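Long-range contact in glucoamylase (Thermoanaerobacterium thermosaccharolyticum, PDB 1LF6), which probably hydrolyses terminal alpha-1,4-linked glucose residues successively from the non-reducing ends of glucan chains, releasing beta-D-glucose: residues 418-430 / 467-481. Sequence-based numbering, arbitrary orientation.
Sequences VKPLADFIIKIGP and DYESAQKYQEKADNW
Tyr474 and Asp423 form the direct polar link: the phenol OH donates to Asp423 OD1 over 2.8 Å, reaching it from above the carboxylate plane, 53° out of it. The other oxygen is engaged separately, its syn lone pair accepting from Lys419 NZ in a salt bridge within helix 418-428, so each carboxylate oxygen has a partner and the group's rotation is probably restrained. A water extends the polar contact, donating to Ile426 O (2.6 Å) and accepting from Lys477 NZ (3.2 Å).

Tyr474 is a knob in the hole formed by Lys419, Ala422, Asp423 and Ile426: Ala422 CB makes a CH-pi contact over one face, 3.7 Å from the ring centroid, and Ile426 CD1 meets CD2 at the edge. The two helices run in the same general direction, inclined at 42° with axes 11.0 Å apart, and belong to the (alpha/alpha) barrel of family GH15, away from the probable catalytic glutamates Glu435 and Glu438; helix 445-464 lies between them in sequence and also touches Trp481.

Beyond helix 418-428, cis-Pro430 covers one indole face, its CB 3.8 Å from the centroid of the Trp481 six-membered ring and 19° off the normal. Lys477 CG lies over the rim of the opposite face; beyond it the chain bends at chi2 and chi3, bringing CE to 3.5 Å from Ile426 CG2. Ile425 CG2 packs 3.5 Å from Trp481 CZ3.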
loop_
_atom_site.group_PDB
_atom_site.type_symbol
_atom_site.label_atom_id
_atom_site.label_comp_id
_atom_site.label_asym_id
_atom_site.label_seq_id
_atom_site.Cartn_x
_atom_site.Cartn_y
_atom_site.Cartn_z
ATOM N N VAL A 418 -12.630 -23.497 7.009
ATOM C CA VAL A 418 -11.603 -24.462 7.374
ATOM C C VAL A 418 -11.619 -25.779 6.614
ATOM O O VAL A 418 -10.623 -26.141 5.983
ATOM C CB VAL A 418 -11.646 -24.751 8.892
ATOM C CG1 VAL A 418 -10.575 -25.761 9.268
ATOM C CG2 VAL A 418 -11.452 -23.442 9.669
ATOM N N LYS A 419 -12.737 -26.495 6.660
ATOM C CA LYS A 419 -12.821 -27.782 5.979
ATOM C C LYS A 419 -12.569 -27.701 4.472
ATOM O O LYS A 419 -11.772 -28.466 3.935
ATOM C CB LYS A 419 -14.173 -28.449 6.265
ATOM C CG LYS A 419 -14.363 -29.797 5.591
ATOM C CD LYS A 419 -15.363 -30.657 6.366
ATOM C CE LYS A 419 -15.879 -31.808 5.521
ATOM N NZ LYS A 419 -14.788 -32.582 4.874
ATOM N N PRO A 420 -13.239 -26.778 3.764
ATOM C CA PRO A 420 -12.966 -26.730 2.322
ATOM C C PRO A 420 -11.502 -26.426 1.970
ATOM O O PRO A 420 -10.947 -27.016 1.039
ATOM C CB PRO A 420 -13.939 -25.661 1.813
ATOM C CG PRO A 420 -14.245 -24.836 3.040
ATOM C CD PRO A 420 -14.324 -25.857 4.136
ATOM N N LEU A 421 -10.871 -25.525 2.715
ATOM C CA LEU A 421 -9.476 -25.184 2.445
ATOM C C LEU A 421 -8.541 -26.318 2.841
ATOM O O LEU A 421 -7.583 -26.614 2.127
ATOM C CB LEU A 421 -9.079 -23.896 3.173
ATOM C CG LEU A 421 -9.708 -22.611 2.634
ATOM C CD1 LEU A 421 -9.236 -21.431 3.466
ATOM C CD2 LEU A 421 -9.325 -22.420 1.157
ATOM N N ALA A 422 -8.817 -26.951 3.979
ATOM C CA ALA A 422 -7.992 -28.055 4.440
ATOM C C ALA A 422 -8.065 -29.204 3.439
ATOM O O ALA A 422 -7.044 -29.807 3.099
ATOM C CB ALA A 422 -8.455 -28.526 5.820
ATOM N N ASP A 423 -9.273 -29.502 2.967
ATOM C CA ASP A 423 -9.467 -30.579 1.999
ATOM C C ASP A 423 -8.798 -30.238 0.674
ATOM O O ASP A 423 -8.278 -31.114 -0.011
ATOM C CB ASP A 423 -10.958 -30.841 1.759
ATOM C CG ASP A 423 -11.660 -31.422 2.984
ATOM O OD1 ASP A 423 -10.988 -32.087 3.801
ATOM O OD2 ASP A 423 -12.884 -31.226 3.112
ATOM N N PHE A 424 -8.814 -28.959 0.311
ATOM C CA PHE A 424 -8.194 -28.531 -0.934
ATOM C C PHE A 424 -6.674 -28.704 -0.846
ATOM O O PHE A 424 -6.041 -29.194 -1.782
ATOM C CB PHE A 424 -8.547 -27.071 -1.224
ATOM C CG PHE A 424 -7.984 -26.556 -2.516
ATOM C CD1 PHE A 424 -7.156 -25.438 -2.530
ATOM C CD2 PHE A 424 -8.271 -27.191 -3.719
ATOM C CE1 PHE A 424 -6.623 -24.961 -3.725
ATOM C CE2 PHE A 424 -7.743 -26.722 -4.918
ATOM C CZ PHE A 424 -6.917 -25.605 -4.920
ATOM N N ILE A 425 -6.099 -28.307 0.283
ATOM C CA ILE A 425 -4.662 -28.429 0.499
ATOM C C ILE A 425 -4.192 -29.885 0.447
ATOM O O ILE A 425 -3.158 -30.188 -0.144
ATOM C CB ILE A 425 -4.257 -27.838 1.866
ATOM C CG1 ILE A 425 -4.441 -26.319 1.850
ATOM C CG2 ILE A 425 -2.806 -28.194 2.191
ATOM C CD1 ILE A 425 -4.296 -25.674 3.210
ATOM N N ILE A 426 -4.944 -30.784 1.076
ATOM C CA ILE A 426 -4.575 -32.195 1.094
ATOM C C ILE A 426 -4.671 -32.814 -0.292
ATOM O O ILE A 426 -4.002 -33.802 -0.593
ATOM C CB ILE A 426 -5.468 -32.988 2.072
ATOM C CG1 ILE A 426 -5.191 -32.516 3.503
ATOM C CG2 ILE A 426 -5.215 -34.493 1.920
ATOM C CD1 ILE A 426 -5.824 -33.372 4.571
ATOM N N LYS A 427 -5.494 -32.215 -1.139
ATOM C CA LYS A 427 -5.683 -32.697 -2.498
ATOM C C LYS A 427 -4.514 -32.352 -3.417
ATOM O O LYS A 427 -4.160 -33.136 -4.298
ATOM C CB LYS A 427 -6.968 -32.106 -3.067
ATOM C CG LYS A 427 -7.903 -33.127 -3.641
ATOM C CD LYS A 427 -9.245 -32.521 -3.986
ATOM C CE LYS A 427 -10.108 -32.349 -2.750
ATOM N NZ LYS A 427 -11.529 -32.131 -3.138
ATOM N N ILE A 428 -3.902 -31.188 -3.217
ATOM C CA ILE A 428 -2.796 -30.789 -4.087
ATOM C C ILE A 428 -1.424 -30.626 -3.439
ATOM O O ILE A 428 -0.407 -30.673 -4.130
ATOM C CB ILE A 428 -3.138 -29.491 -4.837
ATOM C CG1 ILE A 428 -3.505 -28.390 -3.843
ATOM C CG2 ILE A 428 -4.286 -29.746 -5.809
ATOM C CD1 ILE A 428 -3.780 -27.057 -4.494
ATOM N N GLY A 429 -1.385 -30.439 -2.125
ATOM C CA GLY A 429 -0.106 -30.273 -1.452
ATOM C C GLY A 429 0.718 -31.548 -1.415
ATOM O O GLY A 429 0.248 -32.599 -1.843
ATOM N N PRO A 430 1.951 -31.499 -0.887
ATOM C CA PRO A 430 2.588 -30.307 -0.327
ATOM C C PRO A 430 3.223 -29.373 -1.357
ATOM O O PRO A 430 3.624 -28.260 -1.019
ATOM C CB PRO A 430 3.615 -30.893 0.630
ATOM C CG PRO A 430 4.053 -32.130 -0.096
ATOM C CD PRO A 430 2.739 -32.707 -0.578
ATOM N N ASP A 467 -15.430 -33.213 14.772
ATOM C CA ASP A 467 -15.224 -33.940 13.523
ATOM C C ASP A 467 -13.880 -34.645 13.677
ATOM O O ASP A 467 -12.903 -34.321 12.998
ATOM C CB ASP A 467 -15.173 -32.973 12.337
ATOM C CG ASP A 467 -15.023 -33.688 11.013
ATOM O OD1 ASP A 467 -14.722 -34.899 11.024
ATOM O OD2 ASP A 467 -15.196 -33.041 9.959
ATOM N N TYR A 468 -13.841 -35.610 14.586
ATOM C CA TYR A 468 -12.619 -36.344 14.876
ATOM C C TYR A 468 -12.012 -37.060 13.677
ATOM O O TYR A 468 -10.794 -37.225 13.605
ATOM C CB TYR A 468 -12.875 -37.329 16.015
ATOM C CG TYR A 468 -13.524 -36.672 17.211
ATOM C CD1 TYR A 468 -14.911 -36.552 17.298
ATOM C CD2 TYR A 468 -12.751 -36.132 18.238
ATOM C CE1 TYR A 468 -15.511 -35.909 18.377
ATOM C CE2 TYR A 468 -13.340 -35.486 19.321
ATOM C CZ TYR A 468 -14.719 -35.377 19.385
ATOM O OH TYR A 468 -15.301 -34.739 20.456
ATOM N N GLU A 469 -12.851 -37.484 12.740
ATOM C CA GLU A 469 -12.354 -38.165 11.550
ATOM C C GLU A 469 -11.466 -37.219 10.743
ATOM O O GLU A 469 -10.349 -37.570 10.366
ATOM C CB GLU A 469 -13.513 -38.650 10.678
ATOM C CG GLU A 469 -14.302 -39.807 11.273
ATOM C CD GLU A 469 -15.339 -40.360 10.307
ATOM O OE1 GLU A 469 -16.031 -41.337 10.671
ATOM O OE2 GLU A 469 -15.461 -39.819 9.186
ATOM N N SER A 470 -11.967 -36.018 10.478
ATOM C CA SER A 470 -11.203 -35.032 9.724
ATOM C C SER A 470 -9.987 -34.585 10.530
ATOM O O SER A 470 -8.899 -34.408 9.984
ATOM C CB SER A 470 -12.079 -33.818 9.392
ATOM O OG SER A 470 -13.120 -34.164 8.494
ATOM N N ALA A 471 -10.179 -34.403 11.831
ATOM C CA ALA A 471 -9.102 -33.978 12.711
ATOM C C ALA A 471 -7.890 -34.895 12.566
ATOM O O ALA A 471 -6.775 -34.428 12.351
ATOM C CB ALA A 471 -9.579 -33.972 14.151
ATOM N N GLN A 472 -8.119 -36.201 12.682
ATOM C CA GLN A 472 -7.045 -37.179 12.563
ATOM C C GLN A 472 -6.395 -37.125 11.184
ATOM O O GLN A 472 -5.171 -37.183 11.054
ATOM C CB GLN A 472 -7.583 -38.588 12.808
ATOM C CG GLN A 472 -6.506 -39.651 12.760
ATOM C CD GLN A 472 -7.064 -41.050 12.846
ATOM O OE1 GLN A 472 -7.690 -41.424 13.837
ATOM N NE2 GLN A 472 -6.840 -41.838 11.800
ATOM N N LYS A 473 -7.225 -37.019 10.156
ATOM C CA LYS A 473 -6.759 -36.951 8.773
ATOM C C LYS A 473 -5.833 -35.749 8.542
ATOM O O LYS A 473 -4.754 -35.879 7.959
ATOM C CB LYS A 473 -7.972 -36.858 7.847
ATOM C CG LYS A 473 -7.648 -36.770 6.369
ATOM C CD LYS A 473 -8.935 -36.726 5.546
ATOM C CE LYS A 473 -8.648 -36.571 4.065
ATOM N NZ LYS A 473 -7.741 -37.641 3.561
ATOM N N TYR A 474 -6.268 -34.583 9.003
ATOM C CA TYR A 474 -5.500 -33.357 8.855
ATOM C C TYR A 474 -4.154 -33.438 9.569
ATOM O O TYR A 474 -3.117 -33.161 8.972
ATOM C CB TYR A 474 -6.305 -32.173 9.393
ATOM C CG TYR A 474 -7.552 -31.863 8.596
ATOM C CD1 TYR A 474 -8.622 -31.192 9.177
ATOM C CD2 TYR A 474 -7.663 -32.240 7.255
ATOM C CE1 TYR A 474 -9.777 -30.905 8.449
ATOM C CE2 TYR A 474 -8.817 -31.955 6.516
ATOM C CZ TYR A 474 -9.870 -31.287 7.126
ATOM O OH TYR A 474 -11.022 -31.022 6.412
ATOM N N GLN A 475 -4.170 -33.825 10.843
ATOM C CA GLN A 475 -2.936 -33.926 11.617
ATOM C C GLN A 475 -1.947 -34.937 11.073
ATOM O O GLN A 475 -0.745 -34.684 11.070
ATOM C CB GLN A 475 -3.232 -34.257 13.075
ATOM C CG GLN A 475 -3.544 -33.043 13.920
ATOM C CD GLN A 475 -2.404 -32.027 13.996
ATOM O OE1 GLN A 475 -2.575 -30.954 14.562
ATOM N NE2 GLN A 475 -1.244 -32.363 13.432
ATOM N N GLU A 476 -2.446 -36.085 10.627
ATOM C CA GLU A 476 -1.575 -37.112 10.067
ATOM C C GLU A 476 -0.835 -36.556 8.854
ATOM O O GLU A 476 0.358 -36.798 8.676
ATOM C CB GLU A 476 -2.390 -38.339 9.654
ATOM C CG GLU A 476 -2.450 -39.428 10.713
ATOM C CD GLU A 476 -3.351 -40.585 10.314
ATOM O OE1 GLU A 476 -3.174 -41.119 9.200
ATOM O OE2 GLU A 476 -4.233 -40.962 11.115
ATOM N N LYS A 477 -1.558 -35.819 8.019
ATOM C CA LYS A 477 -0.978 -35.223 6.829
ATOM C C LYS A 477 0.070 -34.199 7.264
ATOM O O LYS A 477 1.202 -34.205 6.776
ATOM C CB LYS A 477 -2.073 -34.542 6.002
ATOM C CG LYS A 477 -1.649 -34.127 4.602
ATOM C CD LYS A 477 -1.316 -35.333 3.718
ATOM C CE LYS A 477 -2.532 -36.202 3.459
ATOM N NZ LYS A 477 -2.222 -37.324 2.525
ATOM N N ALA A 478 -0.308 -33.336 8.202
ATOM C CA ALA A 478 0.590 -32.303 8.710
ATOM C C ALA A 478 1.890 -32.895 9.244
ATOM O O ALA A 478 2.977 -32.390 8.950
ATOM C CB ALA A 478 -0.112 -31.497 9.806
ATOM N N ASP A 479 1.776 -33.965 10.027
ATOM C CA ASP A 479 2.941 -34.624 10.599
ATOM C C ASP A 479 3.829 -35.211 9.505
ATOM O O ASP A 479 5.059 -35.136 9.582
ATOM C CB ASP A 479 2.510 -35.741 11.555
ATOM C CG ASP A 479 1.885 -35.210 12.839
ATOM O OD1 ASP A 479 1.437 -36.036 13.658
ATOM O OD2 ASP A 479 1.848 -33.975 13.039
ATOM N N ASN A 480 3.199 -35.798 8.493
ATOM C CA ASN A 480 3.926 -36.396 7.382
ATOM C C ASN A 480 4.705 -35.329 6.617
ATOM O O ASN A 480 5.914 -35.462 6.399
ATOM C CB ASN A 480 2.950 -37.108 6.437
ATOM C CG ASN A 480 3.639 -37.681 5.210
ATOM O OD1 ASN A 480 4.532 -38.525 5.321
ATOM N ND2 ASN A 480 3.230 -37.226 4.032
ATOM N N TRP A 481 4.014 -34.271 6.213
ATOM C CA TRP A 481 4.658 -33.190 5.475
ATOM C C TRP A 481 5.735 -32.512 6.315
ATOM O O TRP A 481 6.772 -32.110 5.795
ATOM C CB TRP A 481 3.615 -32.163 5.022
ATOM C CG TRP A 481 2.630 -32.702 4.018
ATOM C CD1 TRP A 481 2.586 -33.971 3.506
ATOM C CD2 TRP A 481 1.553 -31.985 3.402
ATOM N NE1 TRP A 481 1.548 -34.082 2.611
ATOM C CE2 TRP A 481 0.899 -32.880 2.528
ATOM C CE3 TRP A 481 1.074 -30.671 3.504
ATOM C CZ2 TRP A 481 -0.207 -32.503 1.761
ATOM C CZ3 TRP A 481 -0.026 -30.297 2.740
ATOM C CH2 TRP A 481 -0.651 -31.209 1.884
HETATM O O HOH W 1 -2.031 -35.375 0.040
#